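Caspase-1 subunit p19/18 (Spodoptera frugiperda, PDB 1M72) is a cysteine endopeptidase of the caspase family that probably acts in the activation cascade responsible for carrying out apoptosis. Local coordinates at residues 33-38 / 63-68; 59-64 / 203-208; 68-73 / 98-103; 81-86 / 124-129. All coordinates share one frame; numbering follows the deposited sequence.

The four contacts run through the alpha/beta caspase domain. Contacts 1 and 3, whose centres lie about 5 Å apart, follow each other along the chain and share Leu68, where helix 54-67 passes into strand 70-76; both reach the central sheet, in which strand 31-39 sits between strands 70-76 and 98-106. Contact 2 uses the same helix as contact 1, about 10 Å away centre to centre, and closes a long loop that encloses contacts 3 and 4. The centre of contact 4 lies about 22 Å from that of contact 2, on the opposite side of the chain's centre. Together they sample the sheet and the helices packed on its two faces.

Contact 1. Residues 33-38 / 63-68; sequences GMAIIF and KVLKTL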
loop_
_atom_site.group_PDB
_atom_site.type_symbol
_atom_site.label_atom_id
_atom_site.label_comp_id
_atom_site.label_asym_id
_atom_site.label_seq_id
_atom_site.Cartn_x
_atom_site.Cartn_y
_atom_site.Cartn_z
ATOM N N GLY C 33 -22.900 4.059 -3.060
ATOM C CA GLY C 33 -22.351 4.860 -1.988
ATOM C C GLY C 33 -21.933 6.234 -2.500
ATOM O O GLY C 33 -22.033 6.564 -3.687
ATOM N N MET C 34 -21.484 7.058 -1.570
ATOM C CA MET C 34 -21.023 8.408 -1.863
ATOM C C MET C 34 -19.582 8.432 -2.384
ATOM O O MET C 34 -18.724 7.647 -1.946
ATOM C CB MET C 34 -21.075 9.239 -0.586
ATOM C CG MET C 34 -22.487 9.455 -0.065
ATOM S SD MET C 34 -22.553 10.352 1.490
ATOM C CE MET C 34 -21.662 11.926 1.051
ATOM N N ALA C 35 -19.346 9.342 -3.327
ATOM C CA ALA C 35 -18.028 9.603 -3.902
ATOM C C ALA C 35 -17.835 11.127 -3.740
ATOM O O ALA C 35 -18.516 11.931 -4.387
ATOM C CB ALA C 35 -17.991 9.220 -5.376
ATOM N N ILE C 36 -16.929 11.530 -2.859
ATOM C CA ILE C 36 -16.693 12.960 -2.642
ATOM C C ILE C 36 -15.402 13.379 -3.339
ATOM O O ILE C 36 -14.354 12.812 -3.082
ATOM C CB ILE C 36 -16.456 13.326 -1.168
ATOM C CG1 ILE C 36 -17.522 12.765 -0.266
ATOM C CG2 ILE C 36 -16.401 14.829 -1.041
ATOM C CD1 ILE C 36 -17.189 13.092 1.197
ATOM N N ILE C 37 -15.483 14.385 -4.190
ATOM C CA ILE C 37 -14.288 14.862 -4.863
ATOM C C ILE C 37 -13.926 16.282 -4.390
ATOM O O ILE C 37 -14.723 17.215 -4.493
ATOM C CB ILE C 37 -14.492 14.837 -6.397
ATOM C CG1 ILE C 37 -14.783 13.390 -6.852
ATOM C CG2 ILE C 37 -13.254 15.387 -7.096
ATOM C CD1 ILE C 37 -15.228 13.229 -8.357
ATOM N N PHE C 38 -12.752 16.445 -3.818
ATOM C CA PHE C 38 -12.335 17.782 -3.423
ATOM C C PHE C 38 -11.353 18.181 -4.474
ATOM O O PHE C 38 -10.216 17.737 -4.488
ATOM C CB PHE C 38 -11.669 17.798 -2.051
ATOM C CG PHE C 38 -12.586 17.386 -0.961
ATOM C CD1 PHE C 38 -12.667 16.047 -0.577
ATOM C CD2 PHE C 38 -13.392 18.327 -0.323
ATOM C CE1 PHE C 38 -13.535 15.634 0.435
ATOM C CE2 PHE C 38 -14.274 17.945 0.697
ATOM C CZ PHE C 38 -14.353 16.582 1.088
ATOM N N LYS C 63 -17.551 11.529 -14.019
ATOM C CA LYS C 63 -18.297 10.800 -15.021
ATOM C C LYS C 63 -18.176 9.274 -14.896
ATOM O O LYS C 63 -19.178 8.543 -14.982
ATOM C CB LYS C 63 -17.866 11.230 -16.424
ATOM C CG LYS C 63 -18.428 10.342 -17.529
ATOM C CD LYS C 63 -18.357 11.001 -18.936
ATOM C CE LYS C 63 -18.969 10.062 -20.022
ATOM N NZ LYS C 63 -19.092 10.707 -21.369
ATOM N N VAL C 64 -16.961 8.779 -14.708
ATOM C CA VAL C 64 -16.839 7.346 -14.597
ATOM C C VAL C 64 -17.439 6.806 -13.286
ATOM O O VAL C 64 -18.074 5.754 -13.285
ATOM C CB VAL C 64 -15.383 6.879 -14.789
ATOM C CG1 VAL C 64 -14.526 7.220 -13.533
ATOM C CG2 VAL C 64 -15.386 5.380 -15.101
ATOM N N LEU C 65 -17.281 7.522 -12.178
ATOM C CA LEU C 65 -17.854 7.045 -10.934
ATOM C C LEU C 65 -19.409 7.031 -10.992
ATOM O O LEU C 65 -20.059 6.226 -10.322
ATOM C CB LEU C 65 -17.341 7.883 -9.759
ATOM C CG LEU C 65 -15.813 7.860 -9.604
ATOM C CD1 LEU C 65 -15.394 8.773 -8.471
ATOM C CD2 LEU C 65 -15.336 6.423 -9.333
ATOM N N LYS C 66 -20.011 7.893 -11.798
ATOM C CA LYS C 66 -21.463 7.891 -11.906
ATOM C C LYS C 66 -21.903 6.634 -12.638
ATOM O O LYS C 66 -22.855 5.981 -12.239
ATOM C CB LYS C 66 -21.970 9.134 -12.658
ATOM C CG LYS C 66 -22.018 10.356 -11.805
ATOM C CD LYS C 66 -22.346 11.610 -12.615
ATOM C CE LYS C 66 -22.285 12.829 -11.698
ATOM N NZ LYS C 66 -22.704 14.099 -12.351
ATOM N N THR C 67 -21.198 6.277 -13.702
ATOM C CA THR C 67 -21.572 5.084 -14.441
ATOM C C THR C 67 -21.447 3.818 -13.566
ATOM O O THR C 67 -22.066 2.795 -13.846
ATOM C CB THR C 67 -20.699 4.934 -15.712
ATOM O OG1 THR C 67 -19.398 4.467 -15.354
ATOM C CG2 THR C 67 -20.534 6.285 -16.408
ATOM N N LEU C 68 -20.643 3.904 -12.506
ATOM C CA LEU C 68 -20.410 2.786 -11.608
ATOM C C LEU C 68 -21.414 2.819 -10.471
ATOM O O LEU C 68 -21.392 1.961 -9.602
ATOM C CB LEU C 68 -18.967 2.834 -11.060
ATOM C CG LEU C 68 -17.854 2.471 -12.072
ATOM C CD1 LEU C 68 -16.486 2.697 -11.468
ATOM C CD2 LEU C 68 -17.969 0.988 -12.486
#
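Leu65 reaches from its helix to strand 33-38 and meets it through one methyl group. Leu65 CD1 lies 4.1 Å from Ala35 CB. The same Leu65 CD1 is a looser 4.5 Å from Ile37 CD1, so a single branch bridges two strand residues that are two apart and whose CB atoms both point toward the helix. With CG anti to the carbonyl carbon (chi1 -59°) and CD1 continuing outward from the helix, the leucine is extended enough to span the gap. Small Ala35 suits the place where backbone and helix come closest: its CA is 7.5 Å from that of Leu65. Ile37, longer and beta-branched, fits a strand and can send its CD1 to the helix from farther along.

Behind this apolar layer the helix is finishing. Thr67 OG1 donates a 2.8 Å bond to Val64 O, a common way for threonine to satisfy its hydroxyl within a helix, and Arg32 NH1 takes up the carbonyl of Leu68.

Together strand 31-39, helix 54-67 and strand 70-76 form a beta-alpha-beta unit. Strand 33-38 is hydrogen-bonded to Lys71 and Thr73 along one edge and to Leu102 along the other, while Leu65 also touches Leu102. On the other face of the strand, Met34, Ile36 and Phe38 pack against helix 80-92.

Contact 2. Residues 59-64 / 203-208; sequences DNLSKV and WFMQAL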
loop_
_atom_site.group_PDB
_atom_site.type_symbol
_atom_site.label_atom_id
_atom_site.label_comp_id
_atom_site.label_asym_id
_atom_site.label_seq_id
_atom_site.Cartn_x
_atom_site.Cartn_y
_atom_site.Cartn_z
ATOM N N ASP C 59 -13.901 16.236 -13.858
ATOM C CA ASP C 59 -15.007 15.881 -14.743
ATOM C C ASP C 59 -14.954 14.422 -15.123
ATOM O O ASP C 59 -15.946 13.702 -15.096
ATOM C CB ASP C 59 -14.952 16.693 -16.041
ATOM C CG ASP C 59 -15.361 18.144 -15.842
ATOM O OD1 ASP C 59 -16.026 18.449 -14.827
ATOM O OD2 ASP C 59 -15.030 18.976 -16.721
ATOM N N ASN C 60 -13.774 14.018 -15.530
ATOM C CA ASN C 60 -13.509 12.651 -15.933
ATOM C C ASN C 60 -13.807 11.643 -14.783
ATOM O O ASN C 60 -14.464 10.643 -14.986
ATOM C CB ASN C 60 -12.035 12.623 -16.336
ATOM C CG ASN C 60 -11.627 11.384 -17.084
ATOM O OD1 ASN C 60 -12.456 10.512 -17.435
ATOM N ND2 ASN C 60 -10.310 11.290 -17.354
ATOM N N LEU C 61 -13.343 11.921 -13.567
ATOM C CA LEU C 61 -13.552 10.971 -12.470
ATOM C C LEU C 61 -15.040 10.933 -12.083
ATOM O O LEU C 61 -15.619 9.888 -11.826
ATOM C CB LEU C 61 -12.666 11.349 -11.264
ATOM C CG LEU C 61 -12.787 10.403 -10.065
ATOM C CD1 LEU C 61 -12.334 8.976 -10.440
ATOM C CD2 LEU C 61 -11.972 10.934 -8.923
ATOM N N SER C 62 -15.638 12.103 -12.040
ATOM C CA SER C 62 -17.044 12.229 -11.730
ATOM C C SER C 62 -17.871 11.407 -12.734
ATOM O O SER C 62 -18.775 10.675 -12.355
ATOM C CB SER C 62 -17.446 13.708 -11.813
ATOM O OG SER C 62 -18.853 13.852 -11.750
ATOM N N LYS C 63 -17.551 11.529 -14.019
ATOM C CA LYS C 63 -18.297 10.800 -15.021
ATOM C C LYS C 63 -18.176 9.274 -14.896
ATOM O O LYS C 63 -19.178 8.543 -14.982
ATOM C CB LYS C 63 -17.866 11.230 -16.424
ATOM C CG LYS C 63 -18.428 10.342 -17.529
ATOM C CD LYS C 63 -18.357 11.001 -18.936
ATOM C CE LYS C 63 -18.969 10.062 -20.022
ATOM N NZ LYS C 63 -19.092 10.707 -21.369
ATOM N N VAL C 64 -16.961 8.779 -14.708
ATOM C CA VAL C 64 -16.839 7.346 -14.597
ATOM C C VAL C 64 -17.439 6.806 -13.286
ATOM O O VAL C 64 -18.074 5.754 -13.285
ATOM C CB VAL C 64 -15.383 6.879 -14.789
ATOM C CG1 VAL C 64 -14.526 7.220 -13.533
ATOM C CG2 VAL C 64 -15.386 5.380 -15.101
ATOM N N TRP C 203 -1.529 12.530 -14.650
ATOM C CA TRP C 203 -1.193 11.219 -15.174
ATOM C C TRP C 203 -2.026 10.178 -14.429
ATOM O O TRP C 203 -2.716 9.366 -15.043
ATOM C CB TRP C 203 0.300 10.907 -15.006
ATOM C CG TRP C 203 1.226 11.798 -15.814
ATOM C CD1 TRP C 203 0.870 12.816 -16.647
ATOM C CD2 TRP C 203 2.664 11.739 -15.844
ATOM N NE1 TRP C 203 1.997 13.396 -17.200
ATOM C CE2 TRP C 203 3.107 12.752 -16.726
ATOM C CE3 TRP C 203 3.622 10.920 -15.214
ATOM C CZ2 TRP C 203 4.474 12.973 -16.999
ATOM C CZ3 TRP C 203 4.978 11.133 -15.481
ATOM C CH2 TRP C 203 5.394 12.153 -16.366
ATOM N N PHE C 204 -1.975 10.233 -13.101
ATOM C CA PHE C 204 -2.704 9.300 -12.256
ATOM C C PHE C 204 -4.211 9.257 -12.599
ATOM O O PHE C 204 -4.753 8.182 -12.846
ATOM C CB PHE C 204 -2.484 9.670 -10.775
ATOM C CG PHE C 204 -3.158 8.741 -9.798
ATOM C CD1 PHE C 204 -2.968 7.357 -9.874
ATOM C CD2 PHE C 204 -3.945 9.257 -8.762
ATOM C CE1 PHE C 204 -3.555 6.500 -8.920
ATOM C CE2 PHE C 204 -4.537 8.410 -7.802
ATOM C CZ PHE C 204 -4.339 7.029 -7.885
ATOM N N MET C 205 -4.873 10.412 -12.606
ATOM C CA MET C 205 -6.287 10.466 -12.920
ATOM C C MET C 205 -6.599 10.057 -14.380
ATOM O O MET C 205 -7.638 9.457 -14.636
ATOM C CB MET C 205 -6.845 11.845 -12.599
ATOM C CG MET C 205 -6.982 12.092 -11.130
ATOM S SD MET C 205 -8.262 11.021 -10.323
ATOM C CE MET C 205 -7.674 10.965 -8.708
ATOM N N GLN C 206 -5.710 10.350 -15.328
ATOM C CA GLN C 206 -5.964 9.916 -16.708
ATOM C C GLN C 206 -5.972 8.386 -16.747
ATOM O O GLN C 206 -6.843 7.747 -17.372
ATOM C CB GLN C 206 -4.866 10.380 -17.674
ATOM C CG GLN C 206 -4.854 11.842 -18.016
ATOM C CD GLN C 206 -3.686 12.175 -18.936
ATOM O OE1 GLN C 206 -3.596 11.648 -20.041
ATOM N NE2 GLN C 206 -2.781 13.050 -18.476
ATOM N N ALA C 207 -4.973 7.799 -16.104
ATOM C CA ALA C 207 -4.870 6.355 -16.103
ATOM C C ALA C 207 -5.976 5.719 -15.247
ATOM O O ALA C 207 -6.552 4.711 -15.624
ATOM C CB ALA C 207 -3.453 5.922 -15.609
ATOM N N LEU C 208 -6.282 6.303 -14.100
ATOM C CA LEU C 208 -7.317 5.746 -13.242
ATOM C C LEU C 208 -8.691 5.704 -13.970
ATOM O O LEU C 208 -9.345 4.675 -13.995
ATOM C CB LEU C 208 -7.425 6.581 -11.960
ATOM C CG LEU C 208 -8.547 6.154 -10.989
ATOM C CD1 LEU C 208 -8.300 4.699 -10.519
ATOM C CD2 LEU C 208 -8.649 7.131 -9.788
#
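Leu61 offers its two methyl groups to two different residues of helix 203-208, crossing each at a slant. CD2 meets the sulfur of Met205, SD, at 4.0 Å, and CD1 touches Leu208 CD2 at 4.2 Å. Both leucines place CG anti to the backbone N (Leu61 chi1 -179°), whereas Met205 folds at chi2 (-67°), which swings its thioether toward the neighbouring helix although its CB points along the interface. A flexible methionine suits such a place, since its unbranched chain can bend to meet a branched partner.

The segments 59-64 and 203-208 run at 26° to each other, their axes 9.8 Å apart at closest approach, on one face of the caspase sheet. Because the predicted propeptide 157-167 lies between them in sequence, the contact probably joins the p19/18 part to the p12 part. At the more open margin, Asn60 OD1 accepts a hydrogen bond from Arg213 NH2. Deeper in, Leu208 also packs on Phe146 of strand 143-148 and on Leu225 of helix 221-235.

Contact 3. Residues 68-73 / 98-103; sequences LGFKVT and ADCLLV. With EDO (1,2-ethanediol), chain H.
Phe70 and Cys100 are brought together by their first torsions. CG of Phe70 stands anti to the carbonyl carbon (chi1 -76°), sending the ring toward strand 100-103, and Cys100 SG sits between its own backbone N and carbonyl carbon (chi1 67°), brought close to CE2 and CZ of that ring. SG lies 3.5 Å from Phe70 CE2 and 3.6 Å from CZ. Measured from the ring centroid it is 4.5 Å away and 66° off the normal, so the sulfur-aromatic approach is oblique.

Leu102 crosses the phenylalanine at about a right angle. Its CB touches Phe70 CE2 at 3.7 Å, while its CD1 lies over one face of the ring, 4.0 Å from CZ. The two strands are not sheet neighbours: strand 31-39 runs between them, and the ring, packed beside Ala35, bridges the gap to strand 98-106. Just before it, Gly69 ends helix 54-67 in a Schellman motif, with a positive phi that glycine readily adopts.

At the corner the chain turns at Asp99, OD2 makes salt bridges to Arg32 and Lys268. An ethanediol molecule, probably from the crystallisation liquor, brings its O2 to 2.7 Å from Asp99 O.

No hydrogen bond joins the two segments. Their cohesion rests on dispersion between an aromatic ring, a polarisable thiol sulfur and aliphatic carbon, which suits the buried core beneath helix 54-67.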
loop_
_atom_site.group_PDB
_atom_site.type_symbol
_atom_site.label_atom_id
_atom_site.label_comp_id
_atom_site.label_asym_id
_atom_site.label_seq_id
_atom_site.Cartn_x
_atom_site.Cartn_y
_atom_site.Cartn_z
ATOM N N LEU C 68 -20.643 3.904 -12.506
ATOM C CA LEU C 68 -20.410 2.786 -11.608
ATOM C C LEU C 68 -21.414 2.819 -10.471
ATOM O O LEU C 68 -21.392 1.961 -9.602
ATOM C CB LEU C 68 -18.967 2.834 -11.060
ATOM C CG LEU C 68 -17.854 2.471 -12.072
ATOM C CD1 LEU C 68 -16.486 2.697 -11.468
ATOM C CD2 LEU C 68 -17.969 0.988 -12.486
ATOM N N GLY C 69 -22.261 3.847 -10.463
ATOM C CA GLY C 69 -23.302 3.949 -9.454
ATOM C C GLY C 69 -23.125 4.892 -8.281
ATOM O O GLY C 69 -24.044 5.011 -7.453
ATOM N N PHE C 70 -21.966 5.546 -8.180
ATOM C CA PHE C 70 -21.709 6.479 -7.076
ATOM C C PHE C 70 -22.590 7.730 -7.149
ATOM O O PHE C 70 -22.931 8.190 -8.229
ATOM C CB PHE C 70 -20.224 6.935 -7.085
ATOM C CG PHE C 70 -19.266 5.906 -6.560
ATOM C CD1 PHE C 70 -18.588 5.040 -7.435
ATOM C CD2 PHE C 70 -19.058 5.772 -5.179
ATOM C CE1 PHE C 70 -17.710 4.047 -6.942
ATOM C CE2 PHE C 70 -18.184 4.777 -4.677
ATOM C CZ PHE C 70 -17.508 3.916 -5.546
ATOM N N LYS C 71 -22.974 8.268 -5.997
ATOM C CA LYS C 71 -23.702 9.524 -5.984
ATOM C C LYS C 71 -22.496 10.476 -5.801
ATOM O O LYS C 71 -21.924 10.574 -4.713
ATOM C CB LYS C 71 -24.647 9.642 -4.779
ATOM C CG LYS C 71 -25.584 10.875 -4.836
ATOM C CD LYS C 71 -26.037 11.373 -3.413
ATOM C CE LYS C 71 -24.802 11.749 -2.522
ATOM N NZ LYS C 71 -25.004 12.337 -1.149
ATOM N N VAL C 72 -22.119 11.168 -6.866
ATOM C CA VAL C 72 -20.956 12.043 -6.830
ATOM C C VAL C 72 -21.181 13.475 -6.378
ATOM O O VAL C 72 -22.107 14.142 -6.851
ATOM C CB VAL C 72 -20.292 12.123 -8.230
ATOM C CG1 VAL C 72 -19.047 13.050 -8.193
ATOM C CG2 VAL C 72 -19.897 10.732 -8.697
ATOM N N THR C 73 -20.342 13.953 -5.463
ATOM C CA THR C 73 -20.405 15.355 -5.062
ATOM C C THR C 73 -18.992 15.949 -5.231
ATOM O O THR C 73 -18.018 15.458 -4.640
ATOM C CB THR C 73 -20.837 15.534 -3.610
ATOM O OG1 THR C 73 -22.129 14.964 -3.421
ATOM C CG2 THR C 73 -20.923 17.000 -3.272
ATOM N N ALA C 98 -25.300 1.604 1.662
ATOM C CA ALA C 98 -24.246 1.826 0.658
ATOM C C ALA C 98 -23.196 0.682 0.660
ATOM O O ALA C 98 -22.901 0.099 1.694
ATOM C CB ALA C 98 -23.543 3.167 0.918
ATOM N N ASP C 99 -22.664 0.352 -0.509
ATOM C CA ASP C 99 -21.636 -0.681 -0.599
ATOM C C ASP C 99 -20.294 -0.182 -0.032
ATOM O O ASP C 99 -19.517 -0.969 0.537
ATOM C CB ASP C 99 -21.309 -1.065 -2.067
ATOM C CG ASP C 99 -22.489 -1.666 -2.837
ATOM O OD1 ASP C 99 -23.286 -2.446 -2.253
ATOM O OD2 ASP C 99 -22.580 -1.360 -4.052
ATOM N N CYS C 100 -20.035 1.124 -0.189
ATOM C CA CYS C 100 -18.725 1.689 0.143
ATOM C C CYS C 100 -18.700 3.236 0.167
ATOM O O CYS C 100 -19.738 3.907 0.056
ATOM C CB CYS C 100 -17.724 1.216 -0.941
ATOM S SG CYS C 100 -18.069 1.934 -2.628
ATOM N N LEU C 101 -17.500 3.780 0.336
ATOM C CA LEU C 101 -17.287 5.234 0.328
ATOM C C LEU C 101 -16.004 5.475 -0.453
ATOM O O LEU C 101 -15.048 4.701 -0.351
ATOM C CB LEU C 101 -17.110 5.804 1.731
ATOM C CG LEU C 101 -16.630 7.267 1.818
ATOM C CD1 LEU C 101 -17.800 8.181 1.562
ATOM C CD2 LEU C 101 -15.981 7.557 3.203
ATOM N N LEU C 102 -16.026 6.515 -1.265
ATOM C CA LEU C 102 -14.895 6.913 -2.059
ATOM C C LEU C 102 -14.669 8.398 -1.820
ATOM O O LEU C 102 -15.599 9.203 -1.944
ATOM C CB LEU C 102 -15.188 6.694 -3.545
ATOM C CG LEU C 102 -13.959 6.906 -4.456
ATOM C CD1 LEU C 102 -14.126 6.076 -5.758
ATOM C CD2 LEU C 102 -13.735 8.437 -4.772
ATOM N N VAL C 103 -13.442 8.762 -1.456
ATOM C CA VAL C 103 -13.094 10.171 -1.287
ATOM C C VAL C 103 -11.898 10.421 -2.262
ATOM O O VAL C 103 -10.975 9.599 -2.330
ATOM C CB VAL C 103 -12.633 10.469 0.170
ATOM C CG1 VAL C 103 -12.203 11.908 0.298
ATOM C CG2 VAL C 103 -13.715 10.140 1.163
HETATM C C1 EDO H . -19.534 -5.545 2.392
HETATM O O1 EDO H . -18.418 -6.255 2.887
HETATM C C2 EDO H . -19.112 -4.625 1.282
HETATM O O2 EDO H . -20.015 -3.541 1.262
#

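Contact 4. Residues 81-86 / 124-129; sequences EEINKF and DNLWYY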
loop_
_atom_site.group_PDB
_atom_site.type_symbol
_atom_site.label_atom_id
_atom_site.label_comp_id
_atom_site.label_asym_id
_atom_site.label_seq_id
_atom_site.Cartn_x
_atom_site.Cartn_y
_atom_site.Cartn_z
ATOM N N GLU C 81 -11.122 24.021 6.783
ATOM C CA GLU C 81 -12.171 23.757 7.744
ATOM C C GLU C 81 -13.412 23.259 7.053
ATOM O O GLU C 81 -14.224 22.562 7.655
ATOM C CB GLU C 81 -12.496 25.025 8.551
ATOM C CG GLU C 81 -11.315 25.545 9.405
ATOM C CD GLU C 81 -10.875 24.575 10.512
ATOM O OE1 GLU C 81 -10.589 23.389 10.197
ATOM O OE2 GLU C 81 -10.806 25.007 11.697
ATOM N N GLU C 82 -13.556 23.640 5.790
ATOM C CA GLU C 82 -14.705 23.239 5.014
ATOM C C GLU C 82 -14.579 21.776 4.651
ATOM O O GLU C 82 -15.543 21.032 4.752
ATOM C CB GLU C 82 -14.812 24.074 3.753
ATOM C CG GLU C 82 -14.800 25.559 4.018
ATOM C CD GLU C 82 -15.242 26.365 2.806
ATOM O OE1 GLU C 82 -16.413 26.782 2.797
ATOM O OE2 GLU C 82 -14.445 26.572 1.858
ATOM N N ILE C 83 -13.398 21.370 4.215
ATOM C CA ILE C 83 -13.168 19.981 3.874
ATOM C C ILE C 83 -13.398 19.151 5.158
ATOM O O ILE C 83 -14.154 18.163 5.168
ATOM C CB ILE C 83 -11.719 19.772 3.389
ATOM C CG1 ILE C 83 -11.507 20.506 2.066
ATOM C CG2 ILE C 83 -11.398 18.269 3.287
ATOM C CD1 ILE C 83 -10.055 20.525 1.584
ATOM N N ASN C 84 -12.775 19.587 6.250
ATOM C CA ASN C 84 -12.912 18.863 7.478
ATOM C C ASN C 84 -14.348 18.717 7.928
ATOM O O ASN C 84 -14.739 17.663 8.431
ATOM C CB ASN C 84 -12.101 19.493 8.580
ATOM C CG ASN C 84 -12.073 18.624 9.804
ATOM O OD1 ASN C 84 -13.128 18.225 10.295
ATOM N ND2 ASN C 84 -10.876 18.307 10.305
ATOM N N LYS C 85 -15.135 19.763 7.730
ATOM C CA LYS C 85 -16.542 19.750 8.121
ATOM C C LYS C 85 -17.357 18.748 7.303
ATOM O O LYS C 85 -18.077 17.928 7.865
ATOM C CB LYS C 85 -17.106 21.171 7.985
ATOM C CG LYS C 85 -18.506 21.304 7.425
ATOM C CD LYS C 85 -18.573 22.560 6.545
ATOM C CE LYS C 85 -20.009 22.953 6.194
ATOM N NZ LYS C 85 -20.750 21.829 5.549
ATOM N N PHE C 86 -17.257 18.828 5.979
ATOM C CA PHE C 86 -17.972 17.905 5.120
ATOM C C PHE C 86 -17.535 16.447 5.351
ATOM O O PHE C 86 -18.339 15.538 5.219
ATOM C CB PHE C 86 -17.784 18.294 3.660
ATOM C CG PHE C 86 -18.595 19.506 3.248
ATOM C CD1 PHE C 86 -19.998 19.460 3.241
ATOM C CD2 PHE C 86 -17.967 20.694 2.845
ATOM C CE1 PHE C 86 -20.751 20.581 2.828
ATOM C CE2 PHE C 86 -18.715 21.823 2.436
ATOM C CZ PHE C 86 -20.097 21.765 2.426
ATOM N N ASP C 124 -3.962 12.126 6.561
ATOM C CA ASP C 124 -4.626 11.217 7.518
ATOM C C ASP C 124 -5.992 11.755 7.949
ATOM O O ASP C 124 -6.885 10.996 8.361
ATOM C CB ASP C 124 -3.767 11.011 8.771
ATOM C CG ASP C 124 -2.463 10.301 8.458
ATOM O OD1 ASP C 124 -2.215 9.234 9.077
ATOM O OD2 ASP C 124 -1.691 10.805 7.582
ATOM N N ASN C 125 -6.143 13.069 7.867
ATOM C CA ASN C 125 -7.408 13.642 8.215
ATOM C C ASN C 125 -8.533 13.130 7.342
ATOM O O ASN C 125 -9.656 13.088 7.809
ATOM C CB ASN C 125 -7.389 15.147 8.062
ATOM C CG ASN C 125 -6.575 15.846 9.131
ATOM O OD1 ASN C 125 -6.762 17.032 9.325
ATOM N ND2 ASN C 125 -5.651 15.140 9.785
ATOM N N LEU C 126 -8.249 12.755 6.088
ATOM C CA LEU C 126 -9.305 12.297 5.177
ATOM C C LEU C 126 -10.006 10.977 5.592
ATOM O O LEU C 126 -11.217 10.848 5.452
ATOM C CB LEU C 126 -8.748 12.185 3.733
ATOM C CG LEU C 126 -8.257 13.530 3.210
ATOM C CD1 LEU C 126 -7.240 13.279 2.108
ATOM C CD2 LEU C 126 -9.485 14.469 2.781
ATOM N N TRP C 127 -9.235 10.033 6.121
ATOM C CA TRP C 127 -9.749 8.745 6.529
ATOM C C TRP C 127 -9.915 8.535 8.054
ATOM O O TRP C 127 -10.578 7.567 8.489
ATOM C CB TRP C 127 -8.859 7.650 5.916
ATOM C CG TRP C 127 -7.369 7.782 6.145
ATOM C CD1 TRP C 127 -6.658 7.368 7.251
ATOM C CD2 TRP C 127 -6.389 8.292 5.210
ATOM N NE1 TRP C 127 -5.309 7.581 7.047
ATOM C CE2 TRP C 127 -5.122 8.150 5.811
ATOM C CE3 TRP C 127 -6.467 8.848 3.918
ATOM C CZ2 TRP C 127 -3.930 8.552 5.168
ATOM C CZ3 TRP C 127 -5.285 9.246 3.280
ATOM C CH2 TRP C 127 -4.029 9.095 3.912
ATOM N N TYR C 128 -9.374 9.466 8.849
ATOM C CA TYR C 128 -9.445 9.382 10.297
ATOM C C TYR C 128 -10.853 9.093 10.837
ATOM O O TYR C 128 -11.027 8.190 11.678
ATOM C CB TYR C 128 -8.928 10.690 10.923
ATOM C CG TYR C 128 -9.140 10.799 12.419
ATOM C CD1 TYR C 128 -8.324 10.085 13.329
ATOM C CD2 TYR C 128 -10.173 11.601 12.935
ATOM C CE1 TYR C 128 -8.548 10.177 14.735
ATOM C CE2 TYR C 128 -10.398 11.701 14.311
ATOM C CZ TYR C 128 -9.593 10.992 15.193
ATOM O OH TYR C 128 -9.840 11.109 16.526
ATOM N N TYR C 129 -11.839 9.863 10.379
ATOM C CA TYR C 129 -13.234 9.712 10.820
ATOM C C TYR C 129 -14.008 8.509 10.276
ATOM O O TYR C 129 -15.196 8.338 10.587
ATOM C CB TYR C 129 -14.054 10.966 10.465
ATOM C CG TYR C 129 -13.490 12.258 11.012
ATOM C CD1 TYR C 129 -12.634 13.046 10.235
ATOM C CD2 TYR C 129 -13.795 12.689 12.314
ATOM C CE1 TYR C 129 -12.098 14.227 10.729
ATOM C CE2 TYR C 129 -13.257 13.871 12.824
ATOM C CZ TYR C 129 -12.409 14.630 12.020
ATOM O OH TYR C 129 -11.843 15.782 12.490
#
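Helix 80-92 and the short, weakly bonded helix 125-128 lie side by side on the caspase domain, and Asn84 and Tyr129 form the polar part of their meeting. Asn84 ND2 gives a weak hydrogen bond to Tyr129 OH, 3.5 Å long and 147° at the hydrogen. With CG anti to the backbone N (chi1 -171°), the amide reaches across to the phenol, its plane turned 76° from the ring. Asn84 OD1 finds its stronger partner within its own helix, in Gln88 NE2, which should help fix the rotation of the amide. Both groups suit a partly exposed border, being able to bond and to face water. Tyr129 is backed by Tyr128, whose CD2 stands 3.6 Å above the centre of its ring.

The buried side is apolar, where Ile83 CG2 meets Leu126 CD2 at 4.3 Å. Ile83 also packs on Phe38 of strand 31-39 and on Leu78, Tyr129 rests on Ile87 and Ala91 farther along helix 80-92, and Trp127 lies against strand 182-186.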